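Local coordinates for tubulin-like protein CetZ2 (Haloferax volcanii, PDB 4B45) that helps control archaeal cell shape as a tubulin-like cytoskeletal protein that binds GTP, probably hydrolyses it and assembles into protofilaments, at residues P278-G281 / V282-R286; N241-M244 / S245-R249; Q20-D23 / R24-F28; V74-S77 / D78-E81. All blocks are in the same frame, centred on the assembly; numbering follows the deposited sequence.

Contact 1: residues P278-G281 / V282-R286; sequences PRKG and VERAR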
# COMPACT_ATOMS: atom_id res chain seq x y z
N PRO A 278 22.59 -15.83 0.68
CA PRO A 278 23.82 -16.00 -0.10
C PRO A 278 24.16 -14.79 -0.96
O PRO A 278 23.28 -14.19 -1.58
CB PRO A 278 23.48 -17.20 -1.00
CG PRO A 278 21.98 -17.16 -1.15
CD PRO A 278 21.45 -16.57 0.13
N ARG A 279 25.45 -14.45 -1.00
CA ARG A 279 25.93 -13.33 -1.79
C ARG A 279 25.56 -13.47 -3.26
O ARG A 279 25.06 -12.53 -3.88
CB ARG A 279 27.45 -13.21 -1.65
CG ARG A 279 28.07 -12.19 -2.60
CD ARG A 279 29.58 -12.10 -2.38
NE ARG A 279 30.18 -11.16 -3.31
CZ ARG A 279 31.48 -10.90 -3.38
NH1 ARG A 279 32.32 -11.53 -2.57
NH2 ARG A 279 31.94 -10.03 -4.27
N LYS A 280 25.83 -14.63 -3.83
CA LYS A 280 25.58 -14.82 -5.25
C LYS A 280 24.08 -14.81 -5.57
O LYS A 280 23.64 -14.33 -6.63
CB LYS A 280 26.25 -16.10 -5.75
CG LYS A 280 25.94 -16.42 -7.20
CD LYS A 280 27.19 -16.72 -7.98
CE LYS A 280 27.92 -15.45 -8.36
NZ LYS A 280 29.10 -15.77 -9.24
N GLY A 281 23.28 -15.32 -4.64
CA GLY A 281 21.83 -15.28 -4.80
C GLY A 281 21.30 -13.86 -4.91
O GLY A 281 20.54 -13.53 -5.83
N VAL A 282 21.71 -13.02 -3.96
CA VAL A 282 21.25 -11.63 -3.92
C VAL A 282 21.71 -10.84 -5.15
O VAL A 282 20.92 -10.13 -5.77
CB VAL A 282 21.77 -10.92 -2.65
CG1 VAL A 282 21.47 -9.42 -2.70
CG2 VAL A 282 21.14 -11.54 -1.42
N GLU A 283 22.98 -11.00 -5.50
CA GLU A 283 23.56 -10.28 -6.64
C GLU A 283 22.82 -10.64 -7.91
O GLU A 283 22.35 -9.77 -8.64
CB GLU A 283 25.06 -10.58 -6.77
CG GLU A 283 25.91 -9.97 -5.65
CD GLU A 283 27.41 -10.25 -5.79
OE1 GLU A 283 27.79 -11.29 -6.38
OE2 GLU A 283 28.22 -9.42 -5.31
N ARG A 284 22.71 -11.94 -8.18
CA ARG A 284 21.97 -12.41 -9.35
C ARG A 284 20.49 -12.04 -9.31
O ARG A 284 19.91 -11.72 -10.36
CB ARG A 284 22.14 -13.93 -9.51
CG ARG A 284 23.59 -14.31 -9.84
CD ARG A 284 24.00 -13.76 -11.20
NE ARG A 284 25.45 -13.70 -11.33
CZ ARG A 284 26.22 -14.72 -11.67
NH1 ARG A 284 25.69 -15.91 -11.90
NH2 ARG A 284 27.54 -14.57 -11.77
N ALA A 285 19.87 -12.04 -8.13
CA ALA A 285 18.43 -11.68 -8.07
C ALA A 285 18.18 -10.22 -8.44
O ALA A 285 17.24 -9.91 -9.17
CB ALA A 285 17.84 -11.99 -6.70
N ARG A 286 19.03 -9.33 -7.95
CA ARG A 286 18.93 -7.92 -8.28
C ARG A 286 19.18 -7.72 -9.77
O ARG A 286 18.50 -6.92 -10.41
CB ARG A 286 19.96 -7.12 -7.49
CG ARG A 286 19.76 -7.17 -6.00
CD ARG A 286 20.89 -6.42 -5.31
NE ARG A 286 20.75 -6.42 -3.86
CZ ARG A 286 21.70 -5.98 -3.04
NH1 ARG A 286 22.83 -5.52 -3.54
NH2 ARG A 286 21.52 -6.01 -1.72
O HOH W 1 30.68 -8.03 -5.95
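Glu283 reaches back one helical turn to Arg279, and its side chain can be followed outward atom by atom. Glu283 CB rests 3.5 Å from Arg279 O, the same carbonyl that accepts the backbone N-H of Glu283. Set beside the backbone N (chi1 -70°), Glu283 CG comes still nearer, 3.2 Å from Arg279 O. From there the chain runs out straight, and Glu283 CD packs 3.8 Å from Arg279 CG. At the tip, Glu283 OE2 forms a salt bridge at 3.3 Å with Arg279 NE, which donates the N-H. That N-H is aimed almost straight (176°) and OE2 lies in the guanidinium plane, yet OE2 is met from above the carboxylate, the two planes standing 77° apart. A water held between Arg279 NH2 and OE2 closes a small ring. This i to i+4 pair opens helix 279-293, the crossover helix of a beta-alpha-beta unit between strands 263-272 and 298-304, with Pro278 at the N-cap position. One residue along, Lys280 and Arg284 run side by side. Lys280 CE lies over a face of the Arg284 guanidinium, while Lys280 NZ comes to 3.2 Å from Arg284 NH2, a like-charged approach that is probably unfavourable. At Gly281 a CB would collide with Pro278 CG.

Contact 2: residues N241-M244 / S245-R249; sequences NAVM and STTRR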
# COMPACT_ATOMS: atom_id res chain seq x y z
N ASN A 241 19.00 -20.61 -5.14
CA ASN A 241 17.77 -20.80 -5.91
C ASN A 241 16.54 -20.16 -5.27
O ASN A 241 15.73 -19.51 -5.94
CB ASN A 241 17.52 -22.29 -6.13
CG ASN A 241 16.19 -22.57 -6.82
OD1 ASN A 241 15.24 -23.07 -6.20
ND2 ASN A 241 16.12 -22.25 -8.11
N ALA A 242 16.40 -20.37 -3.96
CA ALA A 242 15.32 -19.75 -3.19
C ALA A 242 15.26 -18.22 -3.38
O ALA A 242 14.18 -17.67 -3.56
CB ALA A 242 15.45 -20.10 -1.71
N VAL A 243 16.41 -17.55 -3.33
CA VAL A 243 16.47 -16.10 -3.53
C VAL A 243 16.05 -15.70 -4.95
O VAL A 243 15.30 -14.72 -5.13
CB VAL A 243 17.89 -15.52 -3.22
CG1 VAL A 243 17.96 -14.02 -3.52
CG2 VAL A 243 18.25 -15.77 -1.77
N MET A 244 16.53 -16.45 -5.94
CA MET A 244 16.15 -16.22 -7.34
C MET A 244 14.64 -16.37 -7.54
O MET A 244 14.00 -15.56 -8.22
CB MET A 244 16.82 -17.23 -8.28
CG MET A 244 18.34 -17.15 -8.36
SD MET A 244 18.88 -15.46 -8.64
CE MET A 244 18.50 -15.19 -10.37
N SER A 245 14.08 -17.42 -6.97
CA SER A 245 12.72 -17.76 -7.30
C SER A 245 11.74 -16.89 -6.52
O SER A 245 10.76 -16.42 -7.09
CB SER A 245 12.46 -19.25 -7.08
OG SER A 245 12.00 -19.48 -5.76
N THR A 246 11.99 -16.66 -5.22
CA THR A 246 11.15 -15.70 -4.49
C THR A 246 11.15 -14.33 -5.16
O THR A 246 10.11 -13.66 -5.24
CB THR A 246 11.55 -15.52 -2.99
OG1 THR A 246 12.87 -14.96 -2.88
CG2 THR A 246 11.46 -16.86 -2.26
N THR A 247 12.31 -13.90 -5.66
CA THR A 247 12.42 -12.60 -6.32
C THR A 247 11.62 -12.59 -7.61
O THR A 247 10.86 -11.65 -7.84
CB THR A 247 13.89 -12.22 -6.60
OG1 THR A 247 14.63 -12.28 -5.39
CG2 THR A 247 13.99 -10.81 -7.14
N ARG A 248 11.76 -13.64 -8.43
CA ARG A 248 10.91 -13.79 -9.62
C ARG A 248 9.42 -13.78 -9.30
O ARG A 248 8.62 -13.13 -9.98
CB ARG A 248 11.23 -15.06 -10.40
CG ARG A 248 12.62 -15.10 -11.06
CD ARG A 248 12.71 -16.26 -12.06
NE ARG A 248 14.08 -16.72 -12.25
CZ ARG A 248 14.61 -17.77 -11.63
NH1 ARG A 248 13.88 -18.48 -10.78
NH2 ARG A 248 15.87 -18.11 -11.87
N ARG A 249 9.03 -14.54 -8.27
CA ARG A 249 7.62 -14.62 -7.92
C ARG A 249 7.10 -13.27 -7.44
O ARG A 249 6.00 -12.87 -7.82
CB ARG A 249 7.36 -15.70 -6.87
CG ARG A 249 7.44 -17.12 -7.42
CD ARG A 249 6.59 -18.06 -6.60
NE ARG A 249 6.74 -17.82 -5.17
CZ ARG A 249 7.62 -18.43 -4.39
NH1 ARG A 249 8.45 -19.34 -4.91
NH2 ARG A 249 7.68 -18.15 -3.10
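Thr247 and Val243 form the dense side of this stretch of helix 240-252. The Thr247 hydroxyl sits beside its own backbone N (chi1 -54°), which turns Thr247 OG1 back to the preceding turn, where it donates to Val243 O at 2.5 Å, a length whose exact value is doubtful. The same carbonyl accepts Thr247 N at 3.1 Å, from above its plane, and is thus gripped twice by one residue. Val243 and Thr247 lie alongside each other, pointing the same way, with Val243 CG1 4.2 Å from Thr247 OG1. Both press on Ile270 of strand 263-272 and on Ala285 of helix 279-293, which places helix 240-252 against both sheet and helix in the C-terminal domain. Next to them, Thr246 brings CG2 to 3.1 Å from Ala242 O. Thr246 OG1 and Thr247 OG1 are each hydrogen-bonded to Ser312 OG of strand 309-319.

Ser245 and Arg248 are looser. Ser245 OG keeps 3.6 Å from Ala242 O. Arg248 CG touches Met244 O at 3.2 Å; the chain runs on extended to NE, and the turn at its last torsion (chi4 98°) lays one face of the guanidinium over Met244 CB, with Arg248 NH2 3.8 Å from that carbon. Met244 itself packs on Arg284 of helix 279-293. The chemistry implies that the sheet-facing side can probably bury hydroxyls at little polar cost, because helix carbonyls and Ser312 supply their partners, whereas the Arg248 guanidinium touches Met244 without a directed bond.

Contact 3: residues Q20-D23 / R24-F28; sequences QSFD and RQTGF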
# COMPACT_ATOMS: atom_id res chain seq x y z
N GLN A 20 -1.42 -0.59 11.11
CA GLN A 20 -0.98 -0.16 12.44
C GLN A 20 -0.91 -1.34 13.39
O GLN A 20 -0.01 -1.43 14.22
CB GLN A 20 -1.93 0.90 13.01
CG GLN A 20 -1.59 1.31 14.43
CD GLN A 20 -2.79 1.88 15.16
OE1 GLN A 20 -2.92 3.09 15.32
NE2 GLN A 20 -3.68 0.99 15.61
N SER A 21 -1.89 -2.23 13.27
CA SER A 21 -1.94 -3.44 14.08
C SER A 21 -0.72 -4.35 13.79
O SER A 21 -0.13 -4.94 14.71
CB SER A 21 -3.25 -4.19 13.81
OG SER A 21 -3.43 -5.29 14.68
N PHE A 22 -0.35 -4.47 12.53
CA PHE A 22 0.84 -5.25 12.19
C PHE A 22 2.10 -4.62 12.80
O PHE A 22 2.90 -5.30 13.43
CB PHE A 22 1.01 -5.39 10.68
CG PHE A 22 2.27 -6.11 10.27
CD1 PHE A 22 2.34 -7.50 10.28
CD2 PHE A 22 3.40 -5.39 9.88
CE1 PHE A 22 3.51 -8.17 9.91
CE2 PHE A 22 4.58 -6.06 9.51
CZ PHE A 22 4.62 -7.44 9.52
N ASP A 23 2.25 -3.31 12.62
CA ASP A 23 3.38 -2.58 13.16
C ASP A 23 3.49 -2.71 14.68
O ASP A 23 4.59 -2.81 15.22
CB ASP A 23 3.31 -1.11 12.74
CG ASP A 23 4.52 -0.31 13.20
OD1 ASP A 23 5.60 -0.44 12.57
OD2 ASP A 23 4.42 0.44 14.19
N ARG A 24 2.36 -2.72 15.37
CA ARG A 24 2.32 -2.75 16.83
C ARG A 24 2.67 -4.13 17.37
O ARG A 24 3.46 -4.26 18.30
CB ARG A 24 0.93 -2.36 17.33
CG ARG A 24 0.80 -2.27 18.83
CD ARG A 24 -0.65 -2.43 19.28
NE ARG A 24 -1.14 -3.79 19.06
CZ ARG A 24 -2.27 -4.08 18.42
NH1 ARG A 24 -3.04 -3.11 17.94
NH2 ARG A 24 -2.64 -5.35 18.27
N GLN A 25 2.06 -5.15 16.78
CA GLN A 25 2.28 -6.53 17.22
C GLN A 25 3.73 -6.96 17.04
O GLN A 25 4.30 -7.60 17.92
CB GLN A 25 1.34 -7.48 16.48
CG GLN A 25 -0.12 -7.27 16.83
CD GLN A 25 -1.07 -7.92 15.84
OE1 GLN A 25 -0.65 -8.67 14.96
NE2 GLN A 25 -2.35 -7.62 15.98
N THR A 26 4.32 -6.61 15.90
CA THR A 26 5.71 -6.94 15.62
C THR A 26 6.67 -6.06 16.42
O THR A 26 7.84 -6.39 16.58
CB THR A 26 6.04 -6.76 14.13
OG1 THR A 26 5.80 -5.39 13.76
CG2 THR A 26 5.16 -7.65 13.28
N GLY A 27 6.19 -4.93 16.90
CA GLY A 27 7.06 -4.02 17.62
C GLY A 27 8.01 -3.21 16.75
O GLY A 27 8.96 -2.62 17.25
N PHE A 28 7.77 -3.16 15.44
CA PHE A 28 8.66 -2.39 14.56
C PHE A 28 8.62 -0.88 14.83
O PHE A 28 9.64 -0.19 14.71
CB PHE A 28 8.33 -2.66 13.09
CG PHE A 28 8.74 -4.03 12.62
CD1 PHE A 28 9.98 -4.55 12.96
CD2 PHE A 28 7.89 -4.78 11.83
CE1 PHE A 28 10.35 -5.80 12.52
CE2 PHE A 28 8.26 -6.04 11.39
CZ PHE A 28 9.49 -6.55 11.74
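The Phe22 ring takes Thr26 CG2 over one face, a CH-pi contact with the methyl 3.9 Å from the ring centroid and 17° off the normal. Phe28 approaches the same ring obliquely, Phe28 CE2 standing 4.1 Å from Phe22 CE2, and it is the edge of the Phe28 ring that Phe22 meets. A third flat group, the Arg24 guanidinium, lays a face over Ser21 CA, with Arg24 NH1 4.0 Å from that carbon. Thr26 does double duty: OG1, placed between its backbone N and carbonyl carbon (chi1 60°), donates to Phe22 O at 2.9 Å, while Thr26 N reaches that oxygen from the other face of the carbonyl plane. A valine in place of Thr26 would lose the hydroxyl donor and is likely to leave Phe22 O held by the backbone N-H alone. Here helix 9-26 gives way to the turn leading to strand 31-38 in a Rossmann-like beta-alpha-beta unit, and Gly27 departs with positive phi. Asp23 OD1 packs 3.6 Å from Phe28 CB; Asp23 OD1 accepts Ala30 N and OD2 accepts Val31 N. The chemistry therefore implies a helix exit tied by a carboxylate that gathers successive amides and flanked by aromatic rings that also pack against helix 175-196.

Contact 4: residues V74-S77 / D78-E81; sequences VMES and DQTE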
# COMPACT_ATOMS: atom_id res chain seq x y z
N VAL A 74 -17.24 17.41 0.96
CA VAL A 74 -17.21 17.31 2.42
C VAL A 74 -15.78 17.40 2.94
O VAL A 74 -15.51 18.03 3.96
CB VAL A 74 -17.91 16.03 2.89
CG1 VAL A 74 -17.59 15.75 4.33
CG2 VAL A 74 -19.40 16.15 2.67
N MET A 75 -14.84 16.77 2.24
CA MET A 75 -13.44 16.86 2.62
C MET A 75 -12.91 18.29 2.41
O MET A 75 -12.04 18.75 3.14
CB MET A 75 -12.60 15.84 1.84
CG MET A 75 -11.12 15.81 2.23
SD MET A 75 -10.88 15.14 3.88
CE MET A 75 -11.18 13.39 3.57
N GLU A 76 -13.42 18.98 1.39
CA GLU A 76 -13.02 20.38 1.18
C GLU A 76 -13.45 21.24 2.37
O GLU A 76 -12.64 22.00 2.92
CB GLU A 76 -13.66 20.95 -0.09
CG GLU A 76 -13.25 20.29 -1.39
CD GLU A 76 -11.90 20.76 -1.91
OE1 GLU A 76 -11.13 21.35 -1.12
OE2 GLU A 76 -11.61 20.55 -3.11
N SER A 77 -14.72 21.12 2.75
CA SER A 77 -15.32 21.96 3.79
C SER A 77 -14.72 21.66 5.16
O SER A 77 -14.62 22.55 6.00
CB SER A 77 -16.82 21.71 3.87
OG SER A 77 -17.41 21.78 2.59
N ASP A 78 -14.36 20.40 5.38
CA ASP A 78 -14.02 19.94 6.71
C ASP A 78 -12.55 19.57 6.86
O ASP A 78 -12.16 18.98 7.87
CB ASP A 78 -14.90 18.75 7.10
CG ASP A 78 -16.39 19.13 7.22
OD1 ASP A 78 -16.74 20.30 6.98
OD2 ASP A 78 -17.22 18.25 7.56
N GLN A 79 -11.72 19.94 5.89
CA GLN A 79 -10.30 19.54 5.92
C GLN A 79 -9.50 20.09 7.10
O GLN A 79 -8.55 19.44 7.56
CB GLN A 79 -9.58 19.83 4.60
CG GLN A 79 -9.68 21.24 4.09
CD GLN A 79 -8.88 21.43 2.82
OE1 GLN A 79 -9.41 21.31 1.71
NE2 GLN A 79 -7.58 21.72 2.97
N THR A 80 -9.86 21.28 7.58
CA THR A 80 -9.19 21.88 8.73
C THR A 80 -9.30 20.96 9.94
O THR A 80 -8.30 20.66 10.58
CB THR A 80 -9.74 23.28 9.05
OG1 THR A 80 -9.71 24.09 7.87
CG2 THR A 80 -8.91 23.96 10.16
N GLU A 81 -10.51 20.47 10.22
CA GLU A 81 -10.71 19.51 11.30
C GLU A 81 -9.89 18.23 11.08
O GLU A 81 -9.35 17.66 12.03
CB GLU A 81 -12.21 19.17 11.46
CG GLU A 81 -13.10 20.34 11.87
CD GLU A 81 -13.33 21.35 10.75
OE1 GLU A 81 -12.84 21.13 9.62
OE2 GLU A 81 -14.00 22.38 10.99
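Asp78 folds back on the turn before it. Asp78 CB lies 3.3 Å from Val74 O, the carbonyl that also accepts Asp78 N at 3.0 Å. With CG beside the backbone N (chi1 -65°), the carboxylate is carried back along Val74, and Asp78 OD2 passes 4.1 Å from Val74 CG1. Gln79 adopts the less common conformation with CG between the backbone N and the carbonyl carbon (chi1 54°). This carries Gln79 CG to 3.3 Å from Glu76 O; Gln79 CB, placed by the backbone, is 3.1 Å from Met75 O. The Glu76 side chain runs alongside that of Gln79, pointing the same way. The helix is kinked here: the amides of Thr80 and Glu81 make no bond to the turn before. Asp78 OD2 accepts Gly55 N, and with an alanine here that amide would probably be left without its carboxylate mate and the tie between helix and loop lost. Ser77 OG bonds back to Ala73 O. Around this kinked part of helix 68-85, Val74, Met75 and Asp78 pack on Ile54, just past edge strand 50-53, while Met75, Glu76 and Gln79 cover Val114 of helix 107-120.

How the contacts relate
All four contacts are local turns of helix, and their chemistry varies with their place in the fold. Contacts 1 and 2 belong to adjacent helices of the C-terminal domain and touch directly: Ala285 CB lies 3.5 Å from Thr247 OG1, and Met244 SD packs on Arg284 CB. Both have a buried face, but contact 1 carries a salt bridge on its exposed side, whereas contact 2 puts hydroxyls on its inner one. Contacts 3 and 4 share the GTPase domain, their nearest atoms about 16 Å apart. Contact 3, mainly at the surface, combines aromatic packing with a carboxylate-bound turn where helix 9-26 ends; contact 4, partly buried on the far side of the chain's centre from contacts 1 and 2, anchors a kinked helix to a loop.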